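PDB 2VG9: bifunctional endo-1,4-beta-xylanase A from Neocallimastix patriciarum, which hydrolyses internal beta-1,4-xylosidic bonds of xylan, as an endo-acting xylanase of glycoside hydrolase family 11 with a beta jelly-roll fold. Local coordinates for residues A42-A47 with A79-T84; I73-A78 with L93-W98; V110-I115 with G189-V194; V194-E199 with A207-L212. All coordinates share one frame; numbering follows the deposited sequence.

Contact 1: A42-A47 with A79-T84; sequences AEWNAA and ATYKQT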
loop_
_atom_site.group_PDB
_atom_site.type_symbol
_atom_site.label_atom_id
_atom_site.label_comp_id
_atom_site.label_asym_id
_atom_site.label_seq_id
_atom_site.Cartn_x
_atom_site.Cartn_y
_atom_site.Cartn_z
ATOM N N ALA A 42 13.428 -4.170 -3.040
ATOM C CA ALA A 42 13.395 -4.437 -1.598
ATOM C C ALA A 42 13.508 -5.931 -1.379
ATOM O O ALA A 42 13.136 -6.737 -2.251
ATOM C CB ALA A 42 12.144 -3.926 -0.994
ATOM N N GLU A 43 14.006 -6.295 -0.206
ATOM C CA GLU A 43 14.197 -7.673 0.136
ATOM C C GLU A 43 13.999 -7.768 1.633
ATOM O O GLU A 43 14.347 -6.849 2.374
ATOM C CB GLU A 43 15.578 -8.199 -0.343
ATOM C CG GLU A 43 16.840 -7.429 0.131
ATOM C CD GLU A 43 17.353 -7.866 1.514
ATOM O OE1 GLU A 43 18.001 -7.043 2.220
ATOM O OE2 GLU A 43 17.109 -9.040 1.908
ATOM N N TRP A 44 13.372 -8.844 2.083
ATOM C CA TRP A 44 13.106 -8.989 3.491
ATOM C C TRP A 44 13.335 -10.418 3.932
ATOM O O TRP A 44 13.158 -11.341 3.162
ATOM C CB TRP A 44 11.702 -8.475 3.861
ATOM C CG TRP A 44 10.501 -9.207 3.265
ATOM C CD1 TRP A 44 9.736 -10.157 3.885
ATOM C CD2 TRP A 44 9.930 -9.019 1.962
ATOM N NE1 TRP A 44 8.734 -10.579 3.046
ATOM C CE2 TRP A 44 8.840 -9.913 1.852
ATOM C CE3 TRP A 44 10.259 -8.210 0.858
ATOM C CZ2 TRP A 44 8.060 -10.013 0.683
ATOM C CZ3 TRP A 44 9.471 -8.306 -0.307
ATOM C CH2 TRP A 44 8.398 -9.209 -0.381
ATOM N N ASN A 45 13.792 -10.581 5.165
ATOM C CA ASN A 45 13.783 -11.885 5.828
ATOM C C ASN A 45 13.085 -11.626 7.127
ATOM O O ASN A 45 13.697 -11.056 8.037
ATOM C CB ASN A 45 15.211 -12.415 6.101
ATOM C CG ASN A 45 15.904 -12.908 4.847
ATOM O OD1 ASN A 45 15.683 -14.047 4.407
ATOM N ND2 ASN A 45 16.753 -12.057 4.259
ATOM N N ALA A 46 11.800 -11.993 7.206
ATOM C CA ALA A 46 11.015 -11.858 8.432
ATOM C C ALA A 46 10.205 -13.129 8.713
ATOM O O ALA A 46 9.127 -13.067 9.308
ATOM C CB ALA A 46 10.104 -10.633 8.372
ATOM N N ALA A 47 10.720 -14.275 8.264
ATOM C CA ALA A 47 10.058 -15.573 8.489
ATOM C C ALA A 47 10.325 -16.068 9.921
ATOM O O ALA A 47 10.974 -17.099 10.164
ATOM C CB ALA A 47 10.468 -16.596 7.422
ATOM N N ALA A 79 7.081 -4.873 -11.917
ATOM C CA ALA A 79 7.842 -5.497 -10.830
ATOM C C ALA A 79 8.031 -7.006 -11.050
ATOM O O ALA A 79 7.260 -7.641 -11.758
ATOM C CB ALA A 79 7.143 -5.270 -9.478
ATOM N N THR A 80 9.067 -7.558 -10.422
ATOM C CA THR A 80 9.116 -8.986 -10.096
ATOM C C THR A 80 8.934 -9.038 -8.579
ATOM O O THR A 80 9.378 -8.149 -7.857
ATOM C CB THR A 80 10.442 -9.673 -10.531
ATOM O OG1 THR A 80 11.535 -8.946 -9.994
ATOM C CG2 THR A 80 10.586 -9.664 -12.050
ATOM N N TYR A 81 8.187 -10.023 -8.115
ATOM C CA TYR A 81 7.814 -10.114 -6.717
ATOM C C TYR A 81 7.675 -11.600 -6.403
ATOM O O TYR A 81 7.025 -12.329 -7.145
ATOM C CB TYR A 81 6.517 -9.332 -6.477
ATOM C CG TYR A 81 5.676 -9.772 -5.319
ATOM C CD1 TYR A 81 6.155 -9.735 -4.005
ATOM C CD2 TYR A 81 4.368 -10.191 -5.529
ATOM C CE1 TYR A 81 5.330 -10.122 -2.929
ATOM C CE2 TYR A 81 3.549 -10.578 -4.473
ATOM C CZ TYR A 81 4.034 -10.557 -3.191
ATOM O OH TYR A 81 3.204 -10.950 -2.181
ATOM N N LYS A 82 8.324 -12.031 -5.326
ATOM C CA LYS A 82 8.432 -13.429 -4.983
ATOM C C LYS A 82 8.478 -13.520 -3.446
ATOM O O LYS A 82 9.176 -12.731 -2.801
ATOM C CB LYS A 82 9.736 -13.971 -5.596
ATOM C CG LYS A 82 10.011 -15.459 -5.449
ATOM C CD LYS A 82 11.152 -15.925 -6.412
ATOM C CE LYS A 82 10.688 -15.990 -7.925
ATOM N NZ LYS A 82 11.714 -16.610 -8.932
ATOM N N GLN A 83 7.739 -14.472 -2.881
ATOM C CA GLN A 83 7.901 -14.850 -1.494
ATOM C C GLN A 83 8.773 -16.118 -1.425
ATOM O O GLN A 83 8.491 -17.128 -2.092
ATOM C CB GLN A 83 6.541 -15.030 -0.819
ATOM C CG GLN A 83 6.617 -15.229 0.657
ATOM C CD GLN A 83 5.271 -15.225 1.292
ATOM O OE1 GLN A 83 4.717 -14.167 1.613
ATOM N NE2 GLN A 83 4.724 -16.416 1.494
ATOM N N THR A 84 9.830 -16.088 -0.631
ATOM C CA THR A 84 10.761 -17.225 -0.644
ATOM C C THR A 84 10.748 -18.099 0.623
ATOM O O THR A 84 11.270 -19.249 0.622
ATOM C CB THR A 84 12.183 -16.756 -0.940
ATOM O OG1 THR A 84 12.576 -15.843 0.081
ATOM C CG2 THR A 84 12.252 -16.076 -2.275
#

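Contact 2: I73-A78 with L93-W98; sequences IGLDYA and LCVYGW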
loop_
_atom_site.group_PDB
_atom_site.type_symbol
_atom_site.label_atom_id
_atom_site.label_comp_id
_atom_site.label_asym_id
_atom_site.label_seq_id
_atom_site.Cartn_x
_atom_site.Cartn_y
_atom_site.Cartn_z
ATOM N N ILE A 73 -6.328 9.914 -11.255
ATOM C CA ILE A 73 -5.072 9.528 -10.594
ATOM C C ILE A 73 -4.659 8.216 -11.253
ATOM O O ILE A 73 -5.409 7.245 -11.226
ATOM C CB ILE A 73 -5.195 9.380 -9.049
ATOM C CG1 ILE A 73 -5.730 10.666 -8.388
ATOM C CG2 ILE A 73 -3.803 8.928 -8.417
ATOM C CD1 ILE A 73 -6.060 10.481 -6.852
ATOM N N GLY A 74 -3.493 8.223 -11.897
ATOM C CA GLY A 74 -2.965 7.010 -12.534
ATOM C C GLY A 74 -1.746 6.464 -11.797
ATOM O O GLY A 74 -0.946 7.238 -11.229
ATOM N N LEU A 75 -1.604 5.140 -11.791
ATOM C CA LEU A 75 -0.372 4.503 -11.301
ATOM C C LEU A 75 -0.005 3.399 -12.280
ATOM O O LEU A 75 -0.825 2.515 -12.558
ATOM C CB LEU A 75 -0.506 3.959 -9.852
ATOM C CG LEU A 75 0.749 3.321 -9.166
ATOM C CD1 LEU A 75 0.711 3.488 -7.648
ATOM C CD2 LEU A 75 0.884 1.821 -9.476
ATOM N N ASP A 76 1.232 3.456 -12.783
ATOM C CA ASP A 76 1.737 2.457 -13.710
ATOM C C ASP A 76 2.936 1.850 -13.038
ATOM O O ASP A 76 3.738 2.576 -12.469
ATOM C CB ASP A 76 2.161 3.105 -15.026
ATOM C CG ASP A 76 1.010 3.721 -15.768
ATOM O OD1 ASP A 76 0.058 3.014 -16.054
ATOM O OD2 ASP A 76 1.050 4.931 -16.074
ATOM N N TYR A 77 3.050 0.533 -13.076
ATOM C CA TYR A 77 4.126 -0.160 -12.381
ATOM C C TYR A 77 4.554 -1.410 -13.166
ATOM O O TYR A 77 3.778 -1.980 -13.946
ATOM C CB TYR A 77 3.699 -0.504 -10.925
ATOM C CG TYR A 77 2.709 -1.664 -10.829
ATOM C CD1 TYR A 77 3.128 -2.931 -10.383
ATOM C CD2 TYR A 77 1.373 -1.492 -11.197
ATOM C CE1 TYR A 77 2.202 -4.034 -10.322
ATOM C CE2 TYR A 77 0.443 -2.561 -11.144
ATOM C CZ TYR A 77 0.875 -3.822 -10.713
ATOM O OH TYR A 77 -0.035 -4.816 -10.676
ATOM N N ALA A 78 5.812 -1.806 -12.997
ATOM C CA ALA A 78 6.279 -3.144 -13.419
ATOM C C ALA A 78 7.278 -3.629 -12.365
ATOM O O ALA A 78 8.190 -2.876 -11.986
ATOM C CB ALA A 78 6.935 -3.110 -14.821
ATOM N N LEU A 93 1.672 -7.223 -2.678
ATOM C CA LEU A 93 2.106 -6.066 -3.462
ATOM C C LEU A 93 0.836 -5.267 -3.802
ATOM O O LEU A 93 -0.104 -5.791 -4.446
ATOM C CB LEU A 93 2.787 -6.541 -4.746
ATOM C CG LEU A 93 3.359 -5.528 -5.741
ATOM C CD1 LEU A 93 4.490 -4.758 -5.109
ATOM C CD2 LEU A 93 3.817 -6.285 -7.030
ATOM N N CYS A 94 0.809 -4.008 -3.368
ATOM C CA CYS A 94 -0.411 -3.222 -3.448
ATOM C C CYS A 94 -0.176 -1.727 -3.606
ATOM O O CYS A 94 0.863 -1.206 -3.217
ATOM C CB CYS A 94 -1.292 -3.484 -2.204
ATOM S SG CYS A 94 -0.535 -2.985 -0.634
ATOM N N VAL A 95 -1.158 -1.029 -4.162
ATOM C CA VAL A 95 -1.207 0.433 -4.037
ATOM C C VAL A 95 -1.660 0.684 -2.608
ATOM O O VAL A 95 -2.490 -0.084 -2.061
ATOM C CB VAL A 95 -2.237 1.093 -4.979
ATOM C CG1 VAL A 95 -2.188 2.625 -4.919
ATOM C CG2 VAL A 95 -2.101 0.604 -6.418
ATOM N N TYR A 96 -1.126 1.746 -1.998
ATOM C CA TYR A 96 -1.332 1.996 -0.581
ATOM C C TYR A 96 -1.401 3.493 -0.238
ATOM O O TYR A 96 -0.757 4.295 -0.888
ATOM C CB TYR A 96 -0.174 1.366 0.187
ATOM C CG TYR A 96 -0.172 1.649 1.668
ATOM C CD1 TYR A 96 -0.828 0.794 2.568
ATOM C CD2 TYR A 96 0.504 2.746 2.178
ATOM C CE1 TYR A 96 -0.811 1.041 3.932
ATOM C CE2 TYR A 96 0.514 3.023 3.557
ATOM C CZ TYR A 96 -0.143 2.176 4.424
ATOM O OH TYR A 96 -0.116 2.445 5.794
ATOM N N GLY A 97 -2.179 3.851 0.782
ATOM C CA GLY A 97 -2.169 5.228 1.252
ATOM C C GLY A 97 -3.216 5.431 2.328
ATOM O O GLY A 97 -3.762 4.447 2.865
ATOM N N TRP A 98 -3.463 6.704 2.665
ATOM C CA TRP A 98 -4.522 7.066 3.645
ATOM C C TRP A 98 -5.458 8.149 3.133
ATOM O O TRP A 98 -5.060 8.978 2.289
ATOM C CB TRP A 98 -3.893 7.546 4.967
ATOM C CG TRP A 98 -3.083 6.495 5.709
ATOM C CD1 TRP A 98 -1.851 6.013 5.366
ATOM C CD2 TRP A 98 -3.447 5.836 6.925
ATOM N NE1 TRP A 98 -1.432 5.094 6.288
ATOM C CE2 TRP A 98 -2.396 4.955 7.251
ATOM C CE3 TRP A 98 -4.559 5.903 7.771
ATOM C CZ2 TRP A 98 -2.426 4.129 8.397
ATOM C CZ3 TRP A 98 -4.598 5.101 8.877
ATOM C CH2 TRP A 98 -3.523 4.216 9.195
#

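Contact 3: V110-I115 with G189-V194; sequences VEYYII and GNLYEV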
loop_
_atom_site.group_PDB
_atom_site.type_symbol
_atom_site.label_atom_id
_atom_site.label_comp_id
_atom_site.label_asym_id
_atom_site.label_seq_id
_atom_site.Cartn_x
_atom_site.Cartn_y
_atom_site.Cartn_z
ATOM N N VAL A 110 -8.932 6.606 7.013
ATOM C CA VAL A 110 -8.917 5.381 6.176
ATOM C C VAL A 110 -7.490 5.056 5.761
ATOM O O VAL A 110 -6.766 5.947 5.330
ATOM C CB VAL A 110 -9.801 5.550 4.903
ATOM C CG1 VAL A 110 -9.587 4.414 3.893
ATOM C CG2 VAL A 110 -11.270 5.691 5.286
ATOM N N GLU A 111 -7.098 3.783 5.915
ATOM C CA GLU A 111 -5.900 3.215 5.280
ATOM C C GLU A 111 -6.442 2.318 4.159
ATOM O O GLU A 111 -7.319 1.483 4.395
ATOM C CB GLU A 111 -5.117 2.391 6.299
ATOM C CG GLU A 111 -3.816 1.754 5.821
ATOM C CD GLU A 111 -3.128 1.012 6.960
ATOM O OE1 GLU A 111 -1.894 1.118 7.092
ATOM O OE2 GLU A 111 -3.833 0.330 7.750
ATOM N N TYR A 112 -5.975 2.519 2.932
ATOM C CA TYR A 112 -6.549 1.819 1.776
ATOM C C TYR A 112 -5.471 0.972 1.056
ATOM O O TYR A 112 -4.262 1.275 1.125
ATOM C CB TYR A 112 -7.241 2.815 0.820
ATOM C CG TYR A 112 -6.282 3.702 0.029
ATOM C CD1 TYR A 112 -5.603 3.186 -1.096
ATOM C CD2 TYR A 112 -6.045 5.041 0.399
ATOM C CE1 TYR A 112 -4.713 3.961 -1.842
ATOM C CE2 TYR A 112 -5.148 5.881 -0.382
ATOM C CZ TYR A 112 -4.489 5.302 -1.494
ATOM O OH TYR A 112 -3.618 6.005 -2.293
ATOM N N TYR A 113 -5.925 -0.111 0.428
ATOM C CA TYR A 113 -5.081 -1.086 -0.250
ATOM C C TYR A 113 -5.731 -1.439 -1.581
ATOM O O TYR A 113 -6.919 -1.803 -1.646
ATOM C CB TYR A 113 -4.977 -2.379 0.555
ATOM C CG TYR A 113 -4.391 -2.226 1.916
ATOM C CD1 TYR A 113 -3.052 -2.523 2.167
ATOM C CD2 TYR A 113 -5.195 -1.823 2.978
ATOM C CE1 TYR A 113 -2.520 -2.368 3.453
ATOM C CE2 TYR A 113 -4.689 -1.664 4.233
ATOM C CZ TYR A 113 -3.364 -1.939 4.472
ATOM O OH TYR A 113 -2.923 -1.776 5.765
ATOM N N ILE A 114 -4.961 -1.345 -2.652
ATOM C CA ILE A 114 -5.419 -1.909 -3.905
ATOM C C ILE A 114 -4.439 -3.034 -4.198
ATOM O O ILE A 114 -3.306 -2.788 -4.644
ATOM C CB ILE A 114 -5.454 -0.869 -5.054
ATOM C CG1 ILE A 114 -6.427 0.279 -4.705
ATOM C CG2 ILE A 114 -5.882 -1.525 -6.371
ATOM C CD1 ILE A 114 -6.199 1.505 -5.565
ATOM N N ILE A 115 -4.866 -4.267 -3.903
ATOM C CA ILE A 115 -3.911 -5.376 -3.863
ATOM C C ILE A 115 -3.864 -6.081 -5.198
ATOM O O ILE A 115 -4.846 -6.694 -5.622
ATOM C CB ILE A 115 -4.213 -6.373 -2.714
ATOM C CG1 ILE A 115 -4.371 -5.621 -1.383
ATOM C CG2 ILE A 115 -3.153 -7.475 -2.653
ATOM C CD1 ILE A 115 -4.674 -6.516 -0.165
ATOM N N GLY A 189 -12.072 10.911 3.024
ATOM C CA GLY A 189 -11.348 12.084 3.526
ATOM C C GLY A 189 -10.334 12.628 2.531
ATOM O O GLY A 189 -10.429 12.370 1.337
ATOM N N ASN A 190 -9.366 13.386 3.026
ATOM C CA ASN A 190 -8.411 14.082 2.136
ATOM C C ASN A 190 -7.263 13.138 1.755
ATOM O O ASN A 190 -6.771 12.393 2.592
ATOM C CB ASN A 190 -7.843 15.322 2.820
ATOM C CG ASN A 190 -8.887 16.421 3.050
ATOM O OD1 ASN A 190 -9.809 16.611 2.252
ATOM N ND2 ASN A 190 -8.714 17.172 4.142
ATOM N N LEU A 191 -6.824 13.185 0.505
ATOM C CA LEU A 191 -5.810 12.232 0.059
ATOM C C LEU A 191 -4.413 12.504 0.660
ATOM O O LEU A 191 -3.802 13.531 0.398
ATOM C CB LEU A 191 -5.773 12.174 -1.468
ATOM C CG LEU A 191 -4.840 11.121 -2.088
ATOM C CD1 LEU A 191 -5.199 9.643 -1.612
ATOM C CD2 LEU A 191 -4.955 11.292 -3.605
ATOM N N TYR A 192 -3.917 11.570 1.462
ATOM C CA TYR A 192 -2.607 11.666 2.058
ATOM C C TYR A 192 -1.477 11.343 1.068
ATOM O O TYR A 192 -0.536 12.107 0.946
ATOM C CB TYR A 192 -2.561 10.737 3.282
ATOM C CG TYR A 192 -1.234 10.659 4.011
ATOM C CD1 TYR A 192 -0.757 11.761 4.726
ATOM C CD2 TYR A 192 -0.470 9.484 4.018
ATOM C CE1 TYR A 192 0.448 11.721 5.421
ATOM C CE2 TYR A 192 0.763 9.424 4.728
ATOM C CZ TYR A 192 1.204 10.559 5.429
ATOM O OH TYR A 192 2.397 10.589 6.139
ATOM N N GLU A 193 -1.555 10.185 0.402
ATOM C CA GLU A 193 -0.519 9.710 -0.536
ATOM C C GLU A 193 -1.079 8.576 -1.385
ATOM O O GLU A 193 -2.141 8.013 -1.076
ATOM C CB GLU A 193 0.670 9.127 0.226
ATOM C CG GLU A 193 0.294 7.767 0.873
ATOM C CD GLU A 193 1.373 7.204 1.776
ATOM O OE1 GLU A 193 2.571 7.390 1.480
ATOM O OE2 GLU A 193 1.016 6.582 2.791
ATOM N N VAL A 194 -0.351 8.247 -2.454
ATOM C CA VAL A 194 -0.640 7.100 -3.299
ATOM C C VAL A 194 0.712 6.446 -3.509
ATOM O O VAL A 194 1.643 7.037 -4.100
ATOM C CB VAL A 194 -1.293 7.475 -4.667
ATOM C CG1 VAL A 194 -1.481 6.228 -5.555
ATOM C CG2 VAL A 194 -2.668 8.183 -4.473
#

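Contact 4: V194-E199 with A207-L212; sequences VALNAE and ADVTLL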
loop_
_atom_site.group_PDB
_atom_site.type_symbol
_atom_site.label_atom_id
_atom_site.label_comp_id
_atom_site.label_asym_id
_atom_site.label_seq_id
_atom_site.Cartn_x
_atom_site.Cartn_y
_atom_site.Cartn_z
ATOM N N VAL A 194 -0.351 8.247 -2.454
ATOM C CA VAL A 194 -0.640 7.100 -3.299
ATOM C C VAL A 194 0.712 6.446 -3.509
ATOM O O VAL A 194 1.643 7.037 -4.100
ATOM C CB VAL A 194 -1.293 7.475 -4.667
ATOM C CG1 VAL A 194 -1.481 6.228 -5.555
ATOM C CG2 VAL A 194 -2.668 8.183 -4.473
ATOM N N ALA A 195 0.829 5.224 -2.999
ATOM C CA ALA A 195 2.105 4.555 -2.977
ATOM C C ALA A 195 1.974 3.157 -3.500
ATOM O O ALA A 195 0.889 2.593 -3.471
ATOM C CB ALA A 195 2.681 4.537 -1.520
ATOM N N LEU A 196 3.083 2.603 -3.987
ATOM C CA LEU A 196 3.189 1.166 -4.212
ATOM C C LEU A 196 3.975 0.513 -3.063
ATOM O O LEU A 196 5.053 0.967 -2.705
ATOM C CB LEU A 196 3.821 0.866 -5.556
ATOM C CG LEU A 196 3.690 -0.610 -5.907
ATOM C CD1 LEU A 196 2.240 -0.899 -6.378
ATOM C CD2 LEU A 196 4.782 -0.962 -6.957
ATOM N N ASN A 197 3.421 -0.563 -2.516
ATOM C CA ASN A 197 3.826 -1.096 -1.218
ATOM C C ASN A 197 4.052 -2.611 -1.287
ATOM O O ASN A 197 3.218 -3.325 -1.803
ATOM C CB ASN A 197 2.694 -0.757 -0.212
ATOM C CG ASN A 197 2.881 -1.410 1.167
ATOM O OD1 ASN A 197 3.854 -1.172 1.843
ATOM N ND2 ASN A 197 1.894 -2.195 1.596
ATOM N N ALA A 198 5.196 -3.070 -0.805
ATOM C CA ALA A 198 5.502 -4.484 -0.625
ATOM C C ALA A 198 5.510 -4.713 0.868
ATOM O O ALA A 198 6.297 -4.073 1.579
ATOM C CB ALA A 198 6.894 -4.828 -1.235
ATOM N N GLU A 199 4.621 -5.564 1.381
ATOM C CA GLU A 199 4.703 -5.918 2.809
ATOM C C GLU A 199 4.676 -7.430 3.041
ATOM O O GLU A 199 4.130 -8.182 2.210
ATOM C CB GLU A 199 3.656 -5.182 3.665
ATOM C CG GLU A 199 2.198 -5.361 3.220
ATOM C CD GLU A 199 1.224 -4.425 3.962
ATOM O OE1 GLU A 199 0.327 -4.921 4.677
ATOM O OE2 GLU A 199 1.371 -3.195 3.883
ATOM N N ALA A 207 10.985 -7.826 -3.941
ATOM C CA ALA A 207 10.131 -7.105 -4.860
ATOM C C ALA A 207 11.076 -6.171 -5.560
ATOM O O ALA A 207 11.689 -5.305 -4.914
ATOM C CB ALA A 207 9.057 -6.297 -4.117
ATOM N N ASP A 208 11.188 -6.317 -6.875
ATOM C CA ASP A 208 12.034 -5.436 -7.621
ATOM C C ASP A 208 11.137 -4.606 -8.527
ATOM O O ASP A 208 10.696 -5.090 -9.560
ATOM C CB ASP A 208 13.130 -6.223 -8.356
ATOM C CG ASP A 208 14.064 -5.324 -9.153
ATOM O OD1 ASP A 208 14.077 -4.076 -8.971
ATOM O OD2 ASP A 208 14.774 -5.883 -9.990
ATOM N N VAL A 209 10.863 -3.362 -8.101
ATOM C CA VAL A 209 9.998 -2.427 -8.861
ATOM C C VAL A 209 10.789 -1.573 -9.862
ATOM O O VAL A 209 11.416 -0.563 -9.501
ATOM C CB VAL A 209 9.113 -1.561 -7.877
ATOM C CG1 VAL A 209 8.127 -0.624 -8.628
ATOM C CG2 VAL A 209 8.353 -2.478 -6.908
ATOM N N THR A 210 10.736 -1.965 -11.138
ATOM C CA THR A 210 11.609 -1.386 -12.135
ATOM C C THR A 210 10.913 -0.269 -12.857
ATOM O O THR A 210 11.569 0.537 -13.502
ATOM C CB THR A 210 12.085 -2.432 -13.141
ATOM O OG1 THR A 210 10.937 -3.088 -13.717
ATOM C CG2 THR A 210 12.977 -3.462 -12.456
ATOM N N LEU A 211 9.586 -0.213 -12.742
ATOM C CA LEU A 211 8.809 0.903 -13.276
ATOM C C LEU A 211 7.795 1.290 -12.247
ATOM O O LEU A 211 7.056 0.438 -11.776
ATOM C CB LEU A 211 8.059 0.482 -14.554
ATOM C CG LEU A 211 7.422 1.466 -15.526
ATOM C CD1 LEU A 211 6.870 0.642 -16.750
ATOM C CD2 LEU A 211 6.316 2.326 -14.951
ATOM N N LEU A 212 7.748 2.572 -11.905
ATOM C CA LEU A 212 6.694 3.092 -11.032
ATOM C C LEU A 212 6.447 4.542 -11.363
ATOM O O LEU A 212 7.330 5.371 -11.224
ATOM C CB LEU A 212 7.028 2.934 -9.538
ATOM C CG LEU A 212 5.945 3.419 -8.580
ATOM C CD1 LEU A 212 4.587 2.859 -8.941
ATOM C CD2 LEU A 212 6.329 3.046 -7.121
#

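Contact 1: A42-A47 with A79-T84
The indole of W44 and the phenol ring of Y81 meet rim to rim: CH2 of W44 and CE1 of Y81 are 4.1 Å apart, each near the plane of the other ring. The two planes are inclined by about 25°, so the pair meets edge to edge, neither stacked nor T-shaped. One face of the indole stacks on F53, from a strand of the larger sheet, so the indole also touches that sheet. The backbone of the second segment comes in obliquely, O of K82 lying 4.3 Å from CH2 of W44. The five-membered end of the indole is held by a hydrogen bond from NE1 to the hydroxyl of S203, which limits rotation of the ring system.

These are not adjacent strands. Strand 203-216 runs between 40-45 and 73-86 in the smaller sheet of the GH11 jelly roll, and the closest CA atoms, those of W44 and Q83, are 9.3 Å apart. W44 bridges that gap beneath the intervening strand, its CG between the backbone N and the carbonyl carbon (chi1 64°), and the six-membered part of the indole passes along the backbone of A207 on the way.

Y81 has its ring on the same inner face of the sheet, packed on L93, D117 and V119, with its hydroxyl bonded to OG of S91, a serine that also binds OE1 of Q83. The side chain of K82, in contrast, leads away from W44 and is exposed.

Contact 2: I73-A78 with L93-W98
L75 and V95 both extend their branches anti to the backbone N, CG of L75 at chi1 -177° and CG1 of V95 at -175°, and their methyls meet tip to tip, CD1 of L75 4.1 Å from CG1 of V95. Further along, Y77 differs: a chi1 of 75° places its ring over the main chain and swings it up to L93. CE1 of Y77 lies 4.3 Å from CD2 of L93, the methyl approaching the ring obliquely. The phenol continues past this leucine to a hydrogen bond between its OH and OE1 of E116.

Strands 73-86 and 89-100 follow one another in sequence but do not pair. They lie in the two facing sheets of the jelly roll, and the two pairs of side chains form part of its apolar filling, together with L212 against L75 and V194, I114 and I172 against V95. Alternation along 93-98 sends C94 and Y96 to the opposite face of that strand. There NE1 of W98 gives a bent hydrogen bond to OH of Y96 at 3.0 Å, the acceptor lying out of the indole plane, and the same hydroxyl bonds to OE1 of E111.

Contact 3: V110-I115 with G189-V194
Y112 makes its tight contacts with 189-194 at the far end of its ring. Its hydroxyl donates to O of E193 at 2.8 Å, in the carbonyl plane and on a lone pair, with a C=O...donor angle of 132°. That one hydrogen bond holds the hydroxyl, with V194 and L191 packed close beside it; CG2 of V194 is 3.2 Å from OH of Y112. L191 crosses the phenol at about a right angle, its CD1 4.0 Å from CE2 of Y112 and meeting the ring obliquely. A chi1 of 72°, which leaves the ring flanked by the N and C atoms of its own residue, directs its hydroxyl end toward these three residues.

The remainder is looser. The backbones stay well apart, the closest CA atoms, of Y112 and V194, being 9.4 Å from each other, and the side chain of V110 stops short of touching the other segment. The side chain of E193 also stays clear of 110-115, leaving its carbonyl to take part. Toward solvent, the chain near Y192 is partly exposed, in a strand, 190-200, that is broken by a bulge or short loop.

Strand 89-100 separates the two segments in the larger sheet, pairing with both, and Y112 bridges across it on the inner face; F99 lies against its ring. Helix 174-182 closes this side: F178 meets the Y112 ring edge-to-face and also packs on L191, V174 touches V194, and F61 from a loop adds to the apolar surroundings.

Contact 4: V194-E199 with A207-L212
Apolar contact joins these strands, with L196 at its centre. CD2 of L196 sits against both methyls of V209, 3.8 Å from CG1 and 3.9 Å from CG2, so the valine fork receives the leucine tip. At its base the same side chain is met by L212, whose CD2 lies 3.7 Å and CD1 4.0 Å from CB of L196. With chi1 at -169° the L196 branch is stretched away from its own amide nitrogen, which carries it forward to V209 while leaving CB open to L212. Nearer the other end, two methyls close the row, CB of A198 and CB of A207 being 3.9 Å apart; their small size lets the backbones come closest here.

The strands run nearly antiparallel, at 161°, with axes 9.0 Å apart. That distance belongs to facing sheets rather than to hydrogen-bonded neighbours: 190-200 lies in the larger sheet of the GH11 jelly roll and 203-216 in the smaller, and the row of aliphatic groups is part of the sandwich interior.

Polar interactions lie on the faces turned from that interior; for 194-199 this is the concave, cleft-lining side in GH11 enzymes. There ND2 of N197 donates to OE2 of E199 at 2.6 Å, the oxygen being in the amide plane but approached from above the carboxylate plane. OD1 of N197 accepts from NE of R56, so both ends of the amide are held and its flip is fixed. On the other strand, T210 and L211 both face A78 in a classic beta bulge, with OG1 of T210 bonded to O of A78.

Contacts 2, 3 and 4 are buried, whereas contact 1 is only partly so, at the end of the sandwich. Contacts 2 and 4 join the two sheets through apolar side chains, all aliphatic in contact 4 and with the ring of Y77 in contact 2; they lie side by side, since strands 89-100 and 190-200 pair, as do 73-86 and 203-216. Contacts 1 and 3 instead bridge over an intervening strand within a single sheet, contact 1 by a ring on each strand, contact 3 by the ring of Y112 alone, which adds a hydroxyl bonded to a main-chain carbonyl. Strand 73-86 serves contacts 1 and 2, and strand 190-200 serves contacts 3 and 4, where V194 belongs to both.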